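Local atomic coordinates of anthrone oxidase-like protein (Streptomyces ambofaciens, PDB entry 5F9P), a protein that probably acts as a monooxygenase of atypical angucycline biosynthesis, cleaving a carbon-carbon bond in the oxidative opening of ring B. Residues A74-E77 / F78-T82; G134-E137 / A138-A141; E187-R190 / D191-P194. All blocks are in the same frame, centred on the assembly; numbering follows the deposited sequence.

Interaction 1 (A74-E77 / F78-T82); sequences AGEE and FKHRT
The imidazole of H80 has E76 CG at its edge, in the ring plane, with H80 CD2 to E76 CG at 4.0 Å, while CB of K79 lies over the centre of one face. The E76 and H80 side chains, one turn apart, point the same way, and the E76 carboxylate lies within 10° of the ring plane. G75 is the N-cap of helix 76-88, and its O takes the first turn's bond from K79 N at 3.2 Å; CG of K79 also rests on that oxygen, since chi1 of -62° swings the chain back over the N-terminal end. Water 1 then joins K79 NZ to A74 O. The next turn widens: E77 O accepts from R81 N at 2.7 Å and from T82 N at 2.9 Å, the donors arriving from opposite faces of the carbonyl plane, so an alpha bond and a pi-type bond share one oxygen. Water 2 bridges E77 OE2 and T82 OG1. E77 OE2 also bonds NE2 of H240, and R81 NH1 the backbone O of H240, probably part of an expression tag. This opening of helix 76-88 follows directly on helix 66-74, and R81 and T82 touch K33 and I34 of helix 21-37.

Interaction 2 (G134-E137 / A138-A141); sequences GQDE and ALDA
The first turns of helix 135-142 form this contact, with G134 as N-cap: A138 N bonds G134 O at 3.0 Å, nearly straight at 167°. Regular i to i+4 bonds follow, from L139 N to Q135 O at 3.0 Å, then D140 N to D136 O and A141 N to E137 O, both at 2.9 Å. L139 leans back along the helix; with chi1 at -70° its CG lies beside its own backbone N and comes to 3.4 Å from Q135 O, while its CD1 branch meets D136 OD1 at 4.1 Å, a loose touch of methyl against carboxylate. The small methyls of A138 and A141 lie close to carbonyl oxygens of the preceding turn, Q135 O and E137 O. This helix belongs to the antibiotic biosynthesis monooxygenase family region, of the dimeric alpha-beta barrel clan, and packs on the barrel: Q135 and L139 touch strands 155-167 and 172-180, and A138 meets V130. On another side the carboxylates of E137 and D140 both form salt bridges with R207 of helix 199-211. The shared arginine probably eases the proximity of the two acids, whose E137 OE1 and D140 OD2 are 5.4 Å apart.

Interaction 3 (E187-R190 / D191-P194); sequences EAYR and DQAP
Helix 183-190 ends here: D191 N still makes an i to i+4 bond to E187 O at 2.9 Å, whereas Q192 N turns to Y189 O at 3.1 Å, approaching from above the carbonyl plane, 58° out of it. At the helix end R190 grips its neighbour D191 in a side-on salt bridge with two hydrogen bonds, R190 NE to D191 OD1 and R190 NH2 to D191 OD2, each at 2.9 Å. OD2 is met on its syn side and OD1 from above the carboxylate plane, the two flat groups standing 43° apart. A bend at chi3 (66°) brings the arginine nitrogens round to the acid. E187 extends this into a network: its CG sits on one guanidinium face, and a long salt bridge of charges only, 3.8 Å from R190 NH1 to E187 OE2, has no N-H aimed at the oxygen; K183 is the stronger partner. The Q192 and Y189 side chains cross at a slant, Q192 OE1 lying 3.8 Å from Y189 CD1. Water 3 donates to R190 O and Q192 O. The loop leads to helix 199-211, whose R201 bonds the carbonyls of Y189 and R190 and makes a cation-pi contact with Y189, whose ring also meets W180 of strand 172-180.

How the interactions relate
The three contacts follow one another along the chain, each at a helix end: interactions 1 and 2 at helix starts, interaction 3 at a helix finish. Interactions 2 and 3 both belong to the antibiotic biosynthesis monooxygenase region, with centres about 23 Å and nearest atoms about 9 Å apart; they do not touch, but helix 199-211 serves both, through R207 for interaction 2 and R201 for interaction 3. Interaction 1 stands apart, its centre about 36 Å from that of interaction 2 and about 43 Å from that of interaction 3, on the opposite side of the chain's centre from the latter. A glycerol, probably from crystallisation, lies about 4 Å from the Y189 side chain.

Interaction 1 (A74-E77 / F78-T82)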
# COMPACT_ATOMS: atom_id res chain seq x y z
N ALA A 74 -15.17 -12.34 -9.41
CA ALA A 74 -16.14 -13.01 -10.28
C ALA A 74 -17.52 -12.37 -10.19
O ALA A 74 -18.40 -12.68 -10.99
CB ALA A 74 -16.21 -14.51 -9.97
N GLY A 75 -17.71 -11.49 -9.21
CA GLY A 75 -18.98 -10.79 -9.03
C GLY A 75 -19.30 -9.86 -10.18
O GLY A 75 -18.40 -9.32 -10.83
N GLU A 76 -20.59 -9.67 -10.44
CA GLU A 76 -21.05 -8.84 -11.57
C GLU A 76 -20.84 -7.33 -11.39
O GLU A 76 -20.61 -6.63 -12.38
CB GLU A 76 -22.52 -9.11 -11.87
CG GLU A 76 -22.73 -10.25 -12.83
CD GLU A 76 -23.14 -11.50 -12.12
OE1 GLU A 76 -23.52 -11.42 -10.93
OE2 GLU A 76 -23.07 -12.58 -12.75
N GLU A 77 -20.96 -6.83 -10.17
CA GLU A 77 -20.73 -5.40 -9.94
C GLU A 77 -19.29 -5.09 -10.29
O GLU A 77 -19.01 -4.14 -11.02
CB GLU A 77 -21.01 -4.96 -8.50
CG GLU A 77 -20.68 -3.47 -8.29
CD GLU A 77 -20.66 -3.03 -6.84
OE1 GLU A 77 -20.81 -3.90 -5.94
OE2 GLU A 77 -20.51 -1.80 -6.59
N PHE A 78 -18.37 -5.90 -9.77
CA PHE A 78 -16.95 -5.68 -10.02
C PHE A 78 -16.64 -5.68 -11.51
O PHE A 78 -15.96 -4.78 -12.01
CB PHE A 78 -16.10 -6.74 -9.31
CG PHE A 78 -14.62 -6.56 -9.53
CD1 PHE A 78 -13.90 -5.62 -8.79
CD2 PHE A 78 -13.94 -7.30 -10.48
CE1 PHE A 78 -12.55 -5.45 -8.99
CE2 PHE A 78 -12.59 -7.13 -10.68
CZ PHE A 78 -11.89 -6.20 -9.93
N LYS A 79 -17.13 -6.69 -12.21
CA LYS A 79 -16.82 -6.84 -13.63
C LYS A 79 -17.43 -5.73 -14.50
O LYS A 79 -16.78 -5.21 -15.40
CB LYS A 79 -17.29 -8.21 -14.13
CG LYS A 79 -16.58 -9.38 -13.45
CD LYS A 79 -16.79 -10.71 -14.19
CE LYS A 79 -18.26 -11.09 -14.33
NZ LYS A 79 -18.44 -12.46 -14.89
N HIS A 80 -18.69 -5.39 -14.24
CA HIS A 80 -19.45 -4.56 -15.16
C HIS A 80 -19.66 -3.12 -14.70
O HIS A 80 -19.98 -2.25 -15.50
CB HIS A 80 -20.79 -5.22 -15.48
CG HIS A 80 -20.64 -6.62 -15.97
ND1 HIS A 80 -20.04 -6.93 -17.17
CD2 HIS A 80 -20.97 -7.81 -15.40
CE1 HIS A 80 -20.02 -8.24 -17.33
NE2 HIS A 80 -20.58 -8.80 -16.27
N ARG A 81 -19.49 -2.88 -13.40
CA ARG A 81 -19.59 -1.52 -12.91
C ARG A 81 -18.23 -0.99 -12.47
O ARG A 81 -17.75 0.00 -12.99
CB ARG A 81 -20.58 -1.41 -11.75
CG ARG A 81 -20.73 0.03 -11.23
CD ARG A 81 -21.76 0.14 -10.11
NE ARG A 81 -21.83 1.50 -9.58
CZ ARG A 81 -22.79 1.94 -8.78
NH1 ARG A 81 -23.78 1.14 -8.43
NH2 ARG A 81 -22.77 3.19 -8.34
N THR A 82 -17.61 -1.69 -11.53
CA THR A 82 -16.40 -1.19 -10.89
C THR A 82 -15.22 -0.96 -11.83
O THR A 82 -14.66 0.15 -11.87
CB THR A 82 -15.97 -2.12 -9.76
OG1 THR A 82 -17.07 -2.25 -8.86
CG2 THR A 82 -14.79 -1.51 -9.01
O HOH W 1 -17.70 -14.72 -13.43
O HOH W 2 -18.66 -0.16 -8.16

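Interaction 2 (G134-E137 / A138-A141)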
# COMPACT_ATOMS: atom_id res chain seq x y z
N GLY A 134 16.57 -11.63 -8.17
CA GLY A 134 16.90 -10.74 -7.07
C GLY A 134 15.79 -10.42 -6.07
O GLY A 134 15.99 -9.60 -5.18
N GLN A 135 14.64 -11.07 -6.18
CA GLN A 135 13.53 -10.75 -5.29
C GLN A 135 13.85 -10.89 -3.79
O GLN A 135 13.55 -9.98 -2.99
CB GLN A 135 12.27 -11.55 -5.64
CG GLN A 135 11.04 -11.06 -4.87
CD GLN A 135 9.76 -11.79 -5.24
OE1 GLN A 135 8.76 -11.17 -5.59
NE2 GLN A 135 9.78 -13.11 -5.14
N ASP A 136 14.45 -12.01 -3.40
CA ASP A 136 14.75 -12.24 -1.98
C ASP A 136 15.76 -11.23 -1.47
O ASP A 136 15.72 -10.80 -0.32
CB ASP A 136 15.27 -13.65 -1.73
CG ASP A 136 14.20 -14.70 -1.88
OD1 ASP A 136 13.01 -14.39 -1.65
OD2 ASP A 136 14.56 -15.85 -2.22
N GLU A 137 16.69 -10.86 -2.34
CA GLU A 137 17.67 -9.85 -2.01
C GLU A 137 16.97 -8.51 -1.70
O GLU A 137 17.25 -7.86 -0.69
CB GLU A 137 18.64 -9.70 -3.18
CG GLU A 137 19.57 -8.50 -3.10
CD GLU A 137 20.67 -8.67 -2.06
OE1 GLU A 137 20.64 -9.69 -1.32
OE2 GLU A 137 21.56 -7.80 -2.00
N ALA A 138 16.06 -8.11 -2.58
CA ALA A 138 15.29 -6.89 -2.38
C ALA A 138 14.54 -6.89 -1.05
O ALA A 138 14.52 -5.90 -0.33
CB ALA A 138 14.30 -6.70 -3.54
N LEU A 139 13.89 -8.02 -0.75
CA LEU A 139 13.11 -8.14 0.47
C LEU A 139 14.00 -8.03 1.70
O LEU A 139 13.66 -7.37 2.68
CB LEU A 139 12.38 -9.49 0.48
CG LEU A 139 11.24 -9.65 -0.52
CD1 LEU A 139 10.75 -11.10 -0.54
CD2 LEU A 139 10.10 -8.71 -0.13
N ASP A 140 15.14 -8.71 1.67
CA ASP A 140 16.08 -8.63 2.78
C ASP A 140 16.61 -7.22 2.96
O ASP A 140 16.68 -6.73 4.09
CB ASP A 140 17.24 -9.60 2.58
CG ASP A 140 18.07 -9.73 3.83
OD1 ASP A 140 17.58 -10.36 4.80
OD2 ASP A 140 19.20 -9.19 3.86
N ALA A 141 16.97 -6.56 1.86
CA ALA A 141 17.49 -5.20 1.92
C ALA A 141 16.49 -4.21 2.48
O ALA A 141 16.86 -3.35 3.30
CB ALA A 141 17.98 -4.73 0.54

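Interaction 3 (E187-R190 / D191-P194)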
# COMPACT_ATOMS: atom_id res chain seq x y z
N GLU A 187 10.26 14.20 4.07
CA GLU A 187 11.08 14.82 3.03
C GLU A 187 12.48 15.16 3.56
O GLU A 187 13.45 15.11 2.81
CB GLU A 187 10.37 16.03 2.43
CG GLU A 187 9.04 15.66 1.80
CD GLU A 187 8.35 16.83 1.15
OE1 GLU A 187 8.59 17.97 1.58
OE2 GLU A 187 7.56 16.61 0.21
N ALA A 188 12.57 15.48 4.85
CA ALA A 188 13.87 15.67 5.47
C ALA A 188 14.72 14.41 5.34
O ALA A 188 15.89 14.48 4.97
CB ALA A 188 13.72 16.07 6.94
N TYR A 189 14.14 13.26 5.65
CA TYR A 189 14.82 11.98 5.46
C TYR A 189 15.09 11.69 3.99
O TYR A 189 16.22 11.42 3.60
CB TYR A 189 14.04 10.82 6.09
CG TYR A 189 14.61 9.46 5.73
CD1 TYR A 189 15.78 9.00 6.33
CD2 TYR A 189 14.00 8.65 4.78
CE1 TYR A 189 16.31 7.75 6.00
CE2 TYR A 189 14.53 7.42 4.44
CZ TYR A 189 15.69 6.98 5.04
OH TYR A 189 16.21 5.74 4.70
N ARG A 190 14.04 11.74 3.18
CA ARG A 190 14.15 11.44 1.76
C ARG A 190 15.34 12.17 1.14
O ARG A 190 16.10 11.59 0.36
CB ARG A 190 12.87 11.85 1.03
CG ARG A 190 12.85 11.56 -0.46
CD ARG A 190 11.69 12.28 -1.15
NE ARG A 190 11.86 13.73 -1.12
CZ ARG A 190 10.92 14.61 -1.44
NH1 ARG A 190 9.71 14.20 -1.82
NH2 ARG A 190 11.18 15.92 -1.38
N ASP A 191 15.50 13.44 1.51
CA ASP A 191 16.42 14.34 0.83
C ASP A 191 17.79 14.45 1.50
O ASP A 191 18.57 15.33 1.13
CB ASP A 191 15.79 15.74 0.65
CG ASP A 191 14.59 15.73 -0.29
OD1 ASP A 191 14.55 14.85 -1.18
OD2 ASP A 191 13.69 16.58 -0.15
N GLN A 192 18.09 13.59 2.47
CA GLN A 192 19.40 13.62 3.10
C GLN A 192 20.47 13.59 2.02
O GLN A 192 20.36 12.83 1.05
CB GLN A 192 19.61 12.42 4.02
CG GLN A 192 18.84 12.49 5.33
CD GLN A 192 19.01 11.23 6.16
OE1 GLN A 192 19.31 10.15 5.64
NE2 GLN A 192 18.82 11.36 7.47
N ALA A 193 21.51 14.40 2.18
CA ALA A 193 22.69 14.35 1.32
C ALA A 193 23.57 13.20 1.80
O ALA A 193 23.42 12.74 2.93
CB ALA A 193 23.45 15.66 1.39
N PRO A 194 24.50 12.75 0.95
CA PRO A 194 25.36 11.60 1.25
C PRO A 194 26.02 11.69 2.60
O PRO A 194 26.12 10.67 3.29
CB PRO A 194 26.39 11.66 0.12
CG PRO A 194 25.61 12.15 -1.02
CD PRO A 194 24.71 13.22 -0.43
O HOH W 3 18.60 12.38 -0.83